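Local coordinates for biofilm-associated surface protein (Staphylococcus aureus, PDB 7C7U) that is a cell wall-anchored surface protein of biofilm formation, whose calcium-binding region probably acts as a switch controlling amyloid-like assembly, at residues G494-A499 / F513-N518; D440-D445 / K520-S525; G450-K455 / A476-D481; N336-K341 / Q358-T363. All blocks are in the same frame, centred on the assembly; numbering follows the deposited sequence.

Overall arrangement
Contacts 1, 2 and 3 gather in and around one seven-stranded sheet, consistent with an immunoglobulin-like domain, whereas contact 4 lies far off, its centre about 46 Å from that of contact 1. Contact 1 is a strand pairing, rich in backbone hydrogen bonds, with one buried aromatic face and one polar outer face. Contact 2 touches it, because strand 437-442 runs beside strand 509-516, and there a proline and two waters join the strand to the following linker. Contact 3 closes an end of the same domain by van der Waals packing of apolar side chains, partly on backbone oxygens. Contact 4 packs a turn on the start of strand 359-369, combining buried aliphatic groups with one water bridge. All four are only partly buried.

Contact 1 (G494-A499 / F513-N518); sequences GTYTIA and FEIVDN
Gly494, Thr495 and Tyr496 pair in antiparallel register with Ile515, Glu514 and Phe513, the axes of the two short strands coming within 4.8 Å at an angle of 139°. Four backbone hydrogen bonds join them, two each in the hydrogen-bonded pairs Gly494–Ile515 and Tyr496–Phe513; Tyr496 N to Phe513 O is the straightest, 2.9 Å long with 174° at the hydrogen. Gly494 suits its place because its backbone conformation would jam a CB against the preceding carbonyl oxygen.

On the inner face, Ile515 lays its tip over the Tyr496 ring: CD1 stands 3.7 Å from the ring centroid, nearly on the normal, a CH-pi contact. Tyr496 in turn sets its CB over the Phe513 ring, 3.9 Å from the centroid and displaced toward the rim. The two rings are near parallel but slid apart, and barely overlap. Phe513 holds CG between its backbone N and carbonyl carbon (chi1 67°), which leaves the ring beneath Tyr496 CB and lets Ile498 CB reach CE1 at 4.1 Å. The phenol hydroxyl of Tyr496 bonds to Pro492 O, so the ring is held at its far end too.

On the other face, Thr495 OG1 donates to Glu514 OE2 at 2.6 Å, meeting the syn lone pair. A bend at chi2, about the CB-CG bond, brings the glutamate's carboxylate back over the neighbouring strand.

The hairpin 494-501/509-516 thus has two different sides: aromatic and branched aliphatic groups fit the buried face, probably the interior of a sandwich, while a short hydroxyl–carboxylate bond ties the strands on the more solvent-exposed side.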
loop_
_atom_site.group_PDB
_atom_site.type_symbol
_atom_site.label_atom_id
_atom_site.label_comp_id
_atom_site.label_asym_id
_atom_site.label_seq_id
_atom_site.Cartn_x
_atom_site.Cartn_y
_atom_site.Cartn_z
ATOM N N GLY A 494 -37.500 -15.294 -21.808
ATOM C CA GLY A 494 -37.581 -14.840 -20.433
ATOM C C GLY A 494 -36.366 -14.021 -20.045
ATOM O O GLY A 494 -35.498 -13.713 -20.861
ATOM N N THR A 495 -36.338 -13.659 -18.766
ATOM C CA THR A 495 -35.230 -12.900 -18.198
ATOM C C THR A 495 -34.182 -13.868 -17.676
ATOM O O THR A 495 -34.492 -14.753 -16.872
ATOM C CB THR A 495 -35.713 -11.984 -17.067
ATOM O OG1 THR A 495 -36.662 -11.047 -17.579
ATOM C CG2 THR A 495 -34.546 -11.223 -16.450
ATOM N N TYR A 496 -32.947 -13.693 -18.137
ATOM C CA TYR A 496 -31.812 -14.517 -17.756
ATOM C C TYR A 496 -30.763 -13.669 -17.043
ATOM O O TYR A 496 -30.700 -12.450 -17.222
ATOM C CB TYR A 496 -31.189 -15.186 -18.991
ATOM C CG TYR A 496 -32.026 -16.300 -19.552
ATOM C CD1 TYR A 496 -33.253 -16.038 -20.173
ATOM C CD2 TYR A 496 -31.606 -17.618 -19.453
ATOM C CE1 TYR A 496 -34.046 -17.086 -20.694
ATOM C CE2 TYR A 496 -32.374 -18.664 -19.961
ATOM C CZ TYR A 496 -33.597 -18.385 -20.575
ATOM O OH TYR A 496 -34.349 -19.423 -21.068
ATOM N N THR A 497 -29.945 -14.331 -16.225
ATOM C CA THR A 497 -28.814 -13.703 -15.551
ATOM C C THR A 497 -27.523 -14.088 -16.259
ATOM O O THR A 497 -27.314 -15.266 -16.571
ATOM C CB THR A 497 -28.725 -14.130 -14.083
ATOM O OG1 THR A 497 -29.956 -13.840 -13.421
ATOM C CG2 THR A 497 -27.563 -13.425 -13.371
ATOM N N ILE A 498 -26.664 -13.098 -16.510
ATOM C CA ILE A 498 -25.283 -13.344 -16.902
ATOM C C ILE A 498 -24.439 -13.083 -15.661
ATOM O O ILE A 498 -24.395 -11.952 -15.154
ATOM C CB ILE A 498 -24.840 -12.484 -18.100
ATOM C CG1 ILE A 498 -23.342 -12.686 -18.378
ATOM C CG2 ILE A 498 -25.212 -11.011 -17.953
ATOM C CD1 ILE A 498 -22.992 -14.132 -18.782
ATOM N N ALA A 499 -23.811 -14.140 -15.146
ATOM C CA ALA A 499 -23.060 -14.087 -13.893
ATOM C C ALA A 499 -21.590 -14.350 -14.171
ATOM O O ALA A 499 -21.255 -15.315 -14.871
ATOM C CB ALA A 499 -23.594 -15.106 -12.882
ATOM N N PHE A 513 -30.362 -10.073 -18.884
ATOM C CA PHE A 513 -30.641 -9.834 -20.287
ATOM C C PHE A 513 -31.873 -10.643 -20.653
ATOM O O PHE A 513 -32.348 -11.473 -19.873
ATOM C CB PHE A 513 -29.447 -10.194 -21.190
ATOM C CG PHE A 513 -29.132 -11.670 -21.243
ATOM C CD1 PHE A 513 -28.344 -12.268 -20.266
ATOM C CD2 PHE A 513 -29.618 -12.459 -22.280
ATOM C CE1 PHE A 513 -28.044 -13.631 -20.324
ATOM C CE2 PHE A 513 -29.325 -13.802 -22.345
ATOM C CZ PHE A 513 -28.542 -14.397 -21.365
ATOM N N GLU A 514 -32.397 -10.397 -21.848
ATOM C CA GLU A 514 -33.617 -11.049 -22.298
ATOM C C GLU A 514 -33.352 -12.023 -23.443
ATOM O O GLU A 514 -32.579 -11.734 -24.365
ATOM C CB GLU A 514 -34.651 -10.006 -22.734
ATOM C CG GLU A 514 -35.029 -9.050 -21.608
ATOM C CD GLU A 514 -35.876 -9.726 -20.539
ATOM O OE1 GLU A 514 -36.766 -10.540 -20.895
ATOM O OE2 GLU A 514 -35.648 -9.449 -19.344
ATOM N N ILE A 515 -33.984 -13.190 -23.360
ATOM C CA ILE A 515 -34.176 -14.067 -24.505
ATOM C C ILE A 515 -35.615 -13.845 -24.960
ATOM O O ILE A 515 -36.559 -14.067 -24.191
ATOM C CB ILE A 515 -33.874 -15.531 -24.154
ATOM C CG1 ILE A 515 -32.427 -15.627 -23.646
ATOM C CG2 ILE A 515 -34.059 -16.470 -25.370
ATOM C CD1 ILE A 515 -31.842 -17.034 -23.652
ATOM N N VAL A 516 -35.776 -13.332 -26.173
ATOM C CA VAL A 516 -37.065 -12.852 -26.644
ATOM C C VAL A 516 -37.593 -13.804 -27.714
ATOM O O VAL A 516 -36.866 -14.639 -28.252
ATOM C CB VAL A 516 -36.972 -11.408 -27.178
ATOM C CG1 VAL A 516 -36.374 -10.475 -26.098
ATOM C CG2 VAL A 516 -36.143 -11.354 -28.459
ATOM N N ASP A 517 -38.882 -13.663 -28.015
ATOM C CA ASP A 517 -39.518 -14.363 -29.126
ATOM C C ASP A 517 -38.692 -14.205 -30.401
ATOM O O ASP A 517 -38.208 -13.110 -30.705
ATOM C CB ASP A 517 -40.928 -13.775 -29.307
ATOM C CG ASP A 517 -41.806 -14.589 -30.236
ATOM O OD1 ASP A 517 -41.397 -14.837 -31.389
ATOM O OD2 ASP A 517 -42.923 -14.949 -29.805
ATOM N N ASN A 518 -38.534 -15.300 -31.165
ATOM C CA ASN A 518 -37.638 -15.231 -32.324
ATOM C C ASN A 518 -38.215 -14.435 -33.504
ATOM O O ASN A 518 -37.516 -14.267 -34.513
ATOM C CB ASN A 518 -37.216 -16.639 -32.785
ATOM C CG ASN A 518 -38.374 -17.475 -33.352
ATOM O OD1 ASN A 518 -39.318 -16.950 -33.943
ATOM N ND2 ASN A 518 -38.286 -18.795 -33.176
#

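Contact 2 (D440-D445 / K520-S525); sequences DITTED and KLPAPS
With chi1 at -64°, Asp440 turns CG beside its backbone N, while its CB already points toward the 520-525 segment and meets Pro522; Thr442, at chi1 82°, tucks OG1 between its backbone N and carbonyl carbon and turns methyl CG2 to the same segment. The proline is the main partner: its CB lies 3.5 Å from Asp440 CB, and its CG rests 3.7 Å from Asp440 O. Thr442 CG2 adds a looser touch on Lys520 O, 3.9 Å away. Proline suits this place because its apolar CB and CG fit against Asp440 CB and O, and its ring nitrogen has no N-H to offer.

Two waters supply the polar link. One accepts from Asp440 N and gives a proton to Ala523 O; the other donates to Asp440 O, its approach to Ala523 O being short and doubtful. Thr442 also organises the turn that follows: OG1 accepts from Glu444 N in an ST turn, and Thr442 N donates to the anti lone pair of Asp445 OD2 at 2.9 Å.

Strand 437-442 runs parallel to strand 509-516, where Asp440 OD1 takes the Glu514 N-H. From the turn after strand 437-442, Asp445 bonds to Thr541 and Ser542, and Pro524 packs on strand 581-588; the contact lies probably at the junction between the sheet holding 437-442 and that holding 581-588.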
loop_
_atom_site.group_PDB
_atom_site.type_symbol
_atom_site.label_atom_id
_atom_site.label_comp_id
_atom_site.label_asym_id
_atom_site.label_seq_id
_atom_site.Cartn_x
_atom_site.Cartn_y
_atom_site.Cartn_z
ATOM N N ASP A 440 -29.402 -8.628 -25.625
ATOM C CA ASP A 440 -30.546 -9.526 -25.729
ATOM C C ASP A 440 -30.376 -10.450 -26.938
ATOM O O ASP A 440 -29.765 -10.081 -27.948
ATOM C CB ASP A 440 -31.859 -8.736 -25.857
ATOM C CG ASP A 440 -32.175 -7.887 -24.626
ATOM O OD1 ASP A 440 -31.603 -8.129 -23.537
ATOM O OD2 ASP A 440 -33.050 -6.998 -24.744
ATOM N N ILE A 441 -30.908 -11.672 -26.828
ATOM C CA ILE A 441 -30.889 -12.643 -27.928
ATOM C C ILE A 441 -32.303 -13.195 -28.141
ATOM O O ILE A 441 -33.232 -12.854 -27.414
ATOM C CB ILE A 441 -29.879 -13.783 -27.681
ATOM C CG1 ILE A 441 -30.245 -14.562 -26.421
ATOM C CG2 ILE A 441 -28.439 -13.250 -27.607
ATOM C CD1 ILE A 441 -29.529 -15.889 -26.352
ATOM N N THR A 442 -32.473 -14.039 -29.166
ATOM C CA THR A 442 -33.767 -14.680 -29.406
ATOM C C THR A 442 -33.708 -16.160 -29.037
ATOM O O THR A 442 -32.640 -16.731 -28.784
ATOM C CB THR A 442 -34.248 -14.551 -30.866
ATOM O OG1 THR A 442 -33.618 -15.546 -31.687
ATOM C CG2 THR A 442 -33.982 -13.171 -31.442
ATOM N N THR A 443 -34.894 -16.779 -29.016
ATOM C CA THR A 443 -35.031 -18.209 -28.775
ATOM C C THR A 443 -34.344 -19.060 -29.839
ATOM O O THR A 443 -34.155 -20.254 -29.603
ATOM C CB THR A 443 -36.516 -18.611 -28.710
ATOM O OG1 THR A 443 -37.114 -18.403 -29.994
ATOM C CG2 THR A 443 -37.303 -17.815 -27.639
ATOM N N GLU A 444 -33.950 -18.489 -30.985
ATOM C CA GLU A 444 -33.215 -19.242 -32.004
ATOM C C GLU A 444 -31.698 -19.102 -31.887
ATOM O O GLU A 444 -30.967 -19.842 -32.556
ATOM C CB GLU A 444 -33.651 -18.813 -33.404
ATOM C CG GLU A 444 -34.932 -19.523 -33.841
ATOM C CD GLU A 444 -35.447 -19.052 -35.184
ATOM O OE1 GLU A 444 -35.099 -17.918 -35.585
ATOM O OE2 GLU A 444 -36.205 -19.820 -35.832
ATOM N N ASP A 445 -31.217 -18.192 -31.054
ATOM C CA ASP A 445 -29.778 -17.988 -30.891
ATOM C C ASP A 445 -29.160 -19.059 -30.006
ATOM O O ASP A 445 -29.821 -19.646 -29.141
ATOM C CB ASP A 445 -29.493 -16.603 -30.306
ATOM C CG ASP A 445 -29.647 -15.510 -31.341
ATOM O OD1 ASP A 445 -28.933 -15.584 -32.368
ATOM O OD2 ASP A 445 -30.500 -14.608 -31.157
ATOM N N LYS A 520 -38.858 -11.320 -32.969
ATOM C CA LYS A 520 -38.451 -9.982 -32.546
ATOM C C LYS A 520 -37.010 -9.669 -32.951
ATOM O O LYS A 520 -36.220 -10.558 -33.279
ATOM C CB LYS A 520 -38.593 -9.833 -31.039
ATOM C CG LYS A 520 -40.026 -9.698 -30.564
ATOM C CD LYS A 520 -40.105 -9.638 -29.050
ATOM C CE LYS A 520 -41.551 -9.578 -28.575
ATOM N NZ LYS A 520 -41.685 -10.137 -27.200
ATOM N N LEU A 521 -36.664 -8.379 -32.894
ATOM C CA LEU A 521 -35.322 -7.911 -33.235
ATOM C C LEU A 521 -34.817 -7.007 -32.118
ATOM O O LEU A 521 -35.073 -5.795 -32.117
ATOM C CB LEU A 521 -35.315 -7.190 -34.583
ATOM C CG LEU A 521 -33.964 -6.637 -35.030
ATOM C CD1 LEU A 521 -32.899 -7.735 -35.082
ATOM C CD2 LEU A 521 -34.093 -5.919 -36.367
ATOM N N PRO A 522 -34.090 -7.561 -31.153
ATOM C CA PRO A 522 -33.600 -6.746 -30.038
ATOM C C PRO A 522 -32.505 -5.787 -30.480
ATOM O O PRO A 522 -31.858 -5.962 -31.515
ATOM C CB PRO A 522 -33.063 -7.786 -29.046
ATOM C CG PRO A 522 -32.660 -8.938 -29.885
ATOM C CD PRO A 522 -33.658 -8.967 -31.048
ATOM N N ALA A 523 -32.309 -4.753 -29.669
ATOM C CA ALA A 523 -31.217 -3.829 -29.912
ATOM C C ALA A 523 -29.889 -4.575 -29.808
ATOM O O ALA A 523 -29.758 -5.499 -28.995
ATOM C CB ALA A 523 -31.260 -2.670 -28.912
ATOM N N PRO A 524 -28.913 -4.257 -30.652
ATOM C CA PRO A 524 -27.575 -4.831 -30.467
ATOM C C PRO A 524 -26.849 -4.136 -29.317
ATOM O O PRO A 524 -27.454 -3.319 -28.613
ATOM C CB PRO A 524 -26.894 -4.575 -31.817
ATOM C CG PRO A 524 -27.569 -3.334 -32.331
ATOM C CD PRO A 524 -28.986 -3.371 -31.828
ATOM N N SER A 525 -25.569 -4.456 -29.116
ATOM C CA SER A 525 -24.725 -3.764 -28.140
ATOM C C SER A 525 -23.318 -3.613 -28.707
ATOM O O SER A 525 -22.924 -4.318 -29.639
ATOM C CB SER A 525 -24.674 -4.491 -26.784
ATOM O OG SER A 525 -24.099 -5.787 -26.897
HETATM O O HOH W 1 -29.916 -5.840 -26.027
HETATM O O HOH W 2 -29.146 -7.884 -29.602
#

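Contact 3 (G450-K455 / A476-D481); sequences GSVPLK and ATVNSD
Leu454 and Val478 meet at one end of a domain consistent with an immunoglobulin-like beta sandwich, where the chain leaving strand 447-451 faces the chain leaving strand 472-477. These two strands are not neighbours in the sheet order, so side chains, rather than strand pairing, join the ends here.

The CB of Leu454 points toward the 476-481 segment and starts the side chain across the contact. CG lies anti to the carbonyl carbon (chi1 -59°), and the chain then runs on outstretched, so that CD1 is the atom that makes the touch. This one methyl lodges among three residues: it is 3.7 Å from Asn479 O, 3.9 Å from Ser480 O and 4.0 Å from Val478 CG1. Two of its neighbours are thus backbone oxygens of a bend, with which CD1 makes van der Waals contact. The leucine side chain also touches Gln461, in the loop leading to strand 462-466.

Leucine suits this place because its length carries CD1 to Val478 and to the carbonyls of 479-480, while the shorter Val452 is buried and meets Val478 alone across the contact; the Val452 side chain is about 8 Å from a bound calcium ion. The bend opposite is held by Thr483 OG1, which is bonded to both Asn479 ND2 and Asp481 OD1. Within the buried part, the two valines cross at about a right angle, CG1 of Val452 lying 4.1 Å from CG1 of Val478.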
loop_
_atom_site.group_PDB
_atom_site.type_symbol
_atom_site.label_atom_id
_atom_site.label_comp_id
_atom_site.label_asym_id
_atom_site.label_seq_id
_atom_site.Cartn_x
_atom_site.Cartn_y
_atom_site.Cartn_z
ATOM N N GLY A 450 -21.145 -10.950 -24.881
ATOM C CA GLY A 450 -21.044 -9.707 -24.139
ATOM C C GLY A 450 -19.633 -9.498 -23.625
ATOM O O GLY A 450 -18.675 -10.083 -24.137
ATOM N N SER A 451 -19.515 -8.665 -22.598
ATOM C CA SER A 451 -18.210 -8.313 -22.045
ATOM C C SER A 451 -18.389 -7.843 -20.607
ATOM O O SER A 451 -19.505 -7.585 -20.147
ATOM C CB SER A 451 -17.533 -7.218 -22.868
ATOM O OG SER A 451 -18.295 -6.024 -22.794
ATOM N N VAL A 452 -17.270 -7.721 -19.901
ATOM C CA VAL A 452 -17.312 -7.256 -18.521
ATOM C C VAL A 452 -15.979 -6.573 -18.230
ATOM O O VAL A 452 -14.932 -7.059 -18.686
ATOM C CB VAL A 452 -17.628 -8.417 -17.561
ATOM C CG1 VAL A 452 -16.634 -9.556 -17.741
ATOM C CG2 VAL A 452 -17.682 -7.937 -16.105
ATOM N N PRO A 453 -15.966 -5.441 -17.520
ATOM C CA PRO A 453 -14.686 -4.789 -17.210
ATOM C C PRO A 453 -13.867 -5.662 -16.277
ATOM O O PRO A 453 -14.356 -6.092 -15.229
ATOM C CB PRO A 453 -15.101 -3.471 -16.539
ATOM C CG PRO A 453 -16.532 -3.255 -16.946
ATOM C CD PRO A 453 -17.112 -4.646 -17.045
ATOM N N LEU A 454 -12.629 -5.942 -16.688
ATOM C CA LEU A 454 -11.663 -6.684 -15.888
ATOM C C LEU A 454 -10.437 -5.806 -15.675
ATOM O O LEU A 454 -9.869 -5.278 -16.637
ATOM C CB LEU A 454 -11.247 -7.996 -16.561
ATOM C CG LEU A 454 -12.380 -8.991 -16.850
ATOM C CD1 LEU A 454 -11.863 -10.156 -17.695
ATOM C CD2 LEU A 454 -13.047 -9.485 -15.559
ATOM N N LYS A 455 -10.028 -5.662 -14.424
ATOM C CA LYS A 455 -8.906 -4.807 -14.057
ATOM C C LYS A 455 -7.645 -5.644 -13.846
ATOM O O LYS A 455 -7.702 -6.866 -13.708
ATOM C CB LYS A 455 -9.268 -3.996 -12.815
ATOM C CG LYS A 455 -10.559 -3.211 -13.006
ATOM C CD LYS A 455 -10.496 -2.396 -14.302
ATOM C CE LYS A 455 -11.866 -1.932 -14.748
ATOM N NZ LYS A 455 -11.805 -0.919 -15.848
ATOM N N ALA A 476 -18.893 -20.489 -19.756
ATOM C CA ALA A 476 -17.700 -20.300 -20.575
ATOM C C ALA A 476 -16.643 -19.560 -19.764
ATOM O O ALA A 476 -16.935 -18.945 -18.737
ATOM C CB ALA A 476 -18.013 -19.532 -21.858
ATOM N N THR A 477 -15.406 -19.602 -20.262
ATOM C CA THR A 477 -14.331 -18.807 -19.682
ATOM C C THR A 477 -14.311 -17.428 -20.328
ATOM O O THR A 477 -14.309 -17.306 -21.559
ATOM C CB THR A 477 -12.966 -19.488 -19.853
ATOM O OG1 THR A 477 -12.970 -20.747 -19.174
ATOM C CG2 THR A 477 -11.850 -18.614 -19.257
ATOM N N VAL A 478 -14.289 -16.391 -19.490
ATOM C CA VAL A 478 -14.152 -15.031 -19.991
ATOM C C VAL A 478 -12.741 -14.839 -20.524
ATOM O O VAL A 478 -11.757 -15.205 -19.864
ATOM C CB VAL A 478 -14.475 -14.010 -18.886
ATOM C CG1 VAL A 478 -14.550 -12.585 -19.458
ATOM C CG2 VAL A 478 -15.767 -14.378 -18.177
ATOM N N ASN A 479 -12.636 -14.283 -21.731
ATOM C CA ASN A 479 -11.337 -13.962 -22.308
ATOM C C ASN A 479 -10.658 -12.862 -21.497
ATOM O O ASN A 479 -11.295 -12.153 -20.713
ATOM C CB ASN A 479 -11.495 -13.523 -23.762
ATOM C CG ASN A 479 -12.341 -14.486 -24.562
ATOM O OD1 ASN A 479 -12.096 -15.692 -24.541
ATOM N ND2 ASN A 479 -13.357 -13.964 -25.260
ATOM N N SER A 480 -9.344 -12.714 -21.702
ATOM C CA SER A 480 -8.608 -11.762 -20.874
ATOM C C SER A 480 -9.043 -10.325 -21.151
ATOM O O SER A 480 -8.972 -9.478 -20.256
ATOM C CB SER A 480 -7.099 -11.914 -21.079
ATOM O OG SER A 480 -6.672 -11.229 -22.242
ATOM N N ASP A 481 -9.543 -10.038 -22.354
ATOM C CA ASP A 481 -10.013 -8.693 -22.679
ATOM C C ASP A 481 -11.428 -8.405 -22.160
ATOM O O ASP A 481 -11.986 -7.349 -22.475
ATOM C CB ASP A 481 -9.939 -8.454 -24.195
ATOM C CG ASP A 481 -10.904 -9.340 -24.999
ATOM O OD1 ASP A 481 -11.654 -10.155 -24.408
ATOM O OD2 ASP A 481 -10.895 -9.229 -26.248
#

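Contact 4 (N336-K341 / Q358-T363); sequences NNILTK and QKEDFT
The Phe362 ring and the Glu360 carboxylate are the flat groups here, and one methyl, Ile338 CG2, meets both. It comes at Phe362 CZ obliquely, 3.5 Å away and squarely over neither face nor edge, and lies 4.1 Å from Glu360 OE1; Leu387 of strand 381-388 also packs on Phe362. In Ile338, chi1 of -58° puts CG1 beside the backbone N and leaves CG2 anti to it, while the CB points toward strand 359-369.

Leu339, the next residue of the type I turn Ile338 to Lys341, spreads its two methyls along the strand. CD1 touches Glu360 CB at 3.8 Å, and CD2 rests over the backbone at Lys359 CA, 4.0 Å away. The leucine and the glutamate slide past each other in opposite directions, the aliphatic part of the longer chain serving as an apolar surface while its extended course takes the carboxylate onward to the turn.

There the polar end is caught by a water, which donates one hydrogen to Glu360 OE1 and the other to Ile338 O, each at 2.8 Å. Lys357 forms a long, weak ion pair with the same glutamate oxygen. On the other side of the strand, Lys359 NZ makes a salt bridge of 3.1 Å with Asp361 OD2, and a calcium ion lies about 6 Å from the Lys359 side chain.

Branched aliphatic residues thus cover the start of the strand, and glutamate suits the margin because its methylenes can pack while its charge is met by water and, weakly, by a lysine, which would probably favour the ionised form.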
loop_
_atom_site.group_PDB
_atom_site.type_symbol
_atom_site.label_atom_id
_atom_site.label_comp_id
_atom_site.label_asym_id
_atom_site.label_seq_id
_atom_site.Cartn_x
_atom_site.Cartn_y
_atom_site.Cartn_z
ATOM N N ASN A 336 -7.749 -3.352 8.431
ATOM C CA ASN A 336 -8.553 -2.333 7.770
ATOM C C ASN A 336 -9.577 -1.698 8.702
ATOM O O ASN A 336 -10.213 -0.712 8.313
ATOM C CB ASN A 336 -9.254 -2.945 6.542
ATOM C CG ASN A 336 -8.290 -3.236 5.411
ATOM O OD1 ASN A 336 -7.361 -2.466 5.177
ATOM N ND2 ASN A 336 -8.497 -4.351 4.704
ATOM N N ASN A 337 -9.761 -2.237 9.909
ATOM C CA ASN A 337 -10.707 -1.696 10.878
ATOM C C ASN A 337 -10.140 -0.556 11.718
ATOM O O ASN A 337 -10.878 0.017 12.524
ATOM C CB ASN A 337 -11.179 -2.797 11.835
ATOM C CG ASN A 337 -12.022 -3.845 11.149
ATOM O OD1 ASN A 337 -11.757 -5.041 11.253
ATOM N ND2 ASN A 337 -13.035 -3.396 10.424
ATOM N N ILE A 338 -8.864 -0.210 11.569
ATOM C CA ILE A 338 -8.278 0.779 12.474
ATOM C C ILE A 338 -8.592 2.194 12.011
ATOM O O ILE A 338 -9.095 3.018 12.782
ATOM C CB ILE A 338 -6.757 0.567 12.607
ATOM C CG1 ILE A 338 -6.440 -0.838 13.123
ATOM C CG2 ILE A 338 -6.174 1.647 13.519
ATOM C CD1 ILE A 338 -4.948 -1.234 12.979
ATOM N N LEU A 339 -8.304 2.506 10.746
ATOM C CA LEU A 339 -8.626 3.831 10.248
ATOM C C LEU A 339 -10.123 4.027 10.064
ATOM O O LEU A 339 -10.585 5.173 10.025
ATOM C CB LEU A 339 -7.893 4.117 8.938
ATOM C CG LEU A 339 -6.460 4.675 9.022
ATOM C CD1 LEU A 339 -5.523 3.847 9.902
ATOM C CD2 LEU A 339 -5.907 4.836 7.608
ATOM N N THR A 340 -10.889 2.945 9.984
ATOM C CA THR A 340 -12.337 3.057 9.927
ATOM C C THR A 340 -12.965 3.082 11.313
ATOM O O THR A 340 -14.176 2.908 11.430
ATOM C CB THR A 340 -12.931 1.897 9.113
ATOM O OG1 THR A 340 -12.674 0.661 9.786
ATOM C CG2 THR A 340 -12.321 1.838 7.725
ATOM N N LYS A 341 -12.180 3.270 12.373
ATOM C CA LYS A 341 -12.809 3.430 13.673
ATOM C C LYS A 341 -13.733 4.640 13.594
ATOM O O LYS A 341 -13.445 5.606 12.880
ATOM C CB LYS A 341 -11.773 3.608 14.784
ATOM C CG LYS A 341 -12.391 3.643 16.175
ATOM C CD LYS A 341 -11.420 4.138 17.241
ATOM C CE LYS A 341 -11.358 5.654 17.266
ATOM N NZ LYS A 341 -10.867 6.174 18.575
ATOM N N GLN A 358 -8.138 9.157 6.455
ATOM C CA GLN A 358 -7.239 8.937 5.325
ATOM C C GLN A 358 -5.833 8.520 5.777
ATOM O O GLN A 358 -5.111 7.864 5.021
ATOM C CB GLN A 358 -7.142 10.202 4.476
ATOM C CG GLN A 358 -6.459 9.986 3.119
ATOM C CD GLN A 358 -6.297 11.279 2.349
ATOM O OE1 GLN A 358 -6.337 12.356 2.937
ATOM N NE2 GLN A 358 -6.086 11.183 1.037
ATOM N N LYS A 359 -5.397 8.919 6.967
ATOM C CA LYS A 359 -4.123 8.381 7.435
ATOM C C LYS A 359 -4.104 8.365 8.948
ATOM O O LYS A 359 -4.917 9.018 9.614
ATOM C CB LYS A 359 -2.911 9.145 6.881
ATOM C CG LYS A 359 -2.835 10.615 7.219
ATOM C CD LYS A 359 -1.557 11.222 6.655
ATOM C CE LYS A 359 -0.754 11.946 7.743
ATOM N NZ LYS A 359 0.221 11.066 8.497
ATOM N N GLU A 360 -3.168 7.584 9.488
ATOM C CA GLU A 360 -2.926 7.591 10.919
ATOM C C GLU A 360 -1.534 7.030 11.183
ATOM O O GLU A 360 -1.181 5.962 10.676
ATOM C CB GLU A 360 -3.978 6.777 11.686
ATOM C CG GLU A 360 -4.033 7.192 13.161
ATOM C CD GLU A 360 -5.139 6.512 13.963
ATOM O OE1 GLU A 360 -5.944 5.755 13.387
ATOM O OE2 GLU A 360 -5.192 6.733 15.188
ATOM N N ASP A 361 -0.766 7.746 11.985
ATOM C CA ASP A 361 0.564 7.313 12.413
ATOM C C ASP A 361 0.508 6.726 13.813
ATOM O O ASP A 361 -0.139 7.289 14.703
ATOM C CB ASP A 361 1.536 8.487 12.413
ATOM C CG ASP A 361 1.841 8.976 11.029
ATOM O OD1 ASP A 361 1.919 8.130 10.110
ATOM O OD2 ASP A 361 1.983 10.200 10.854
ATOM N N PHE A 362 1.220 5.612 14.018
ATOM C CA PHE A 362 1.401 5.042 15.343
ATOM C C PHE A 362 2.890 4.962 15.647
ATOM O O PHE A 362 3.688 4.641 14.767
ATOM C CB PHE A 362 0.759 3.666 15.469
ATOM C CG PHE A 362 -0.697 3.646 15.034
ATOM C CD1 PHE A 362 -1.026 3.485 13.705
ATOM C CD2 PHE A 362 -1.705 3.836 15.954
ATOM C CE1 PHE A 362 -2.364 3.495 13.283
ATOM C CE2 PHE A 362 -3.042 3.841 15.545
ATOM C CZ PHE A 362 -3.361 3.668 14.212
ATOM N N THR A 363 3.259 5.279 16.877
ATOM C CA THR A 363 4.668 5.352 17.243
ATOM C C THR A 363 4.980 4.353 18.339
ATOM O O THR A 363 4.101 3.955 19.106
ATOM C CB THR A 363 5.056 6.773 17.664
ATOM O OG1 THR A 363 4.142 7.245 18.643
ATOM C CG2 THR A 363 5.016 7.706 16.454
HETATM O O HOH W 3 -8.001 4.581 14.881
#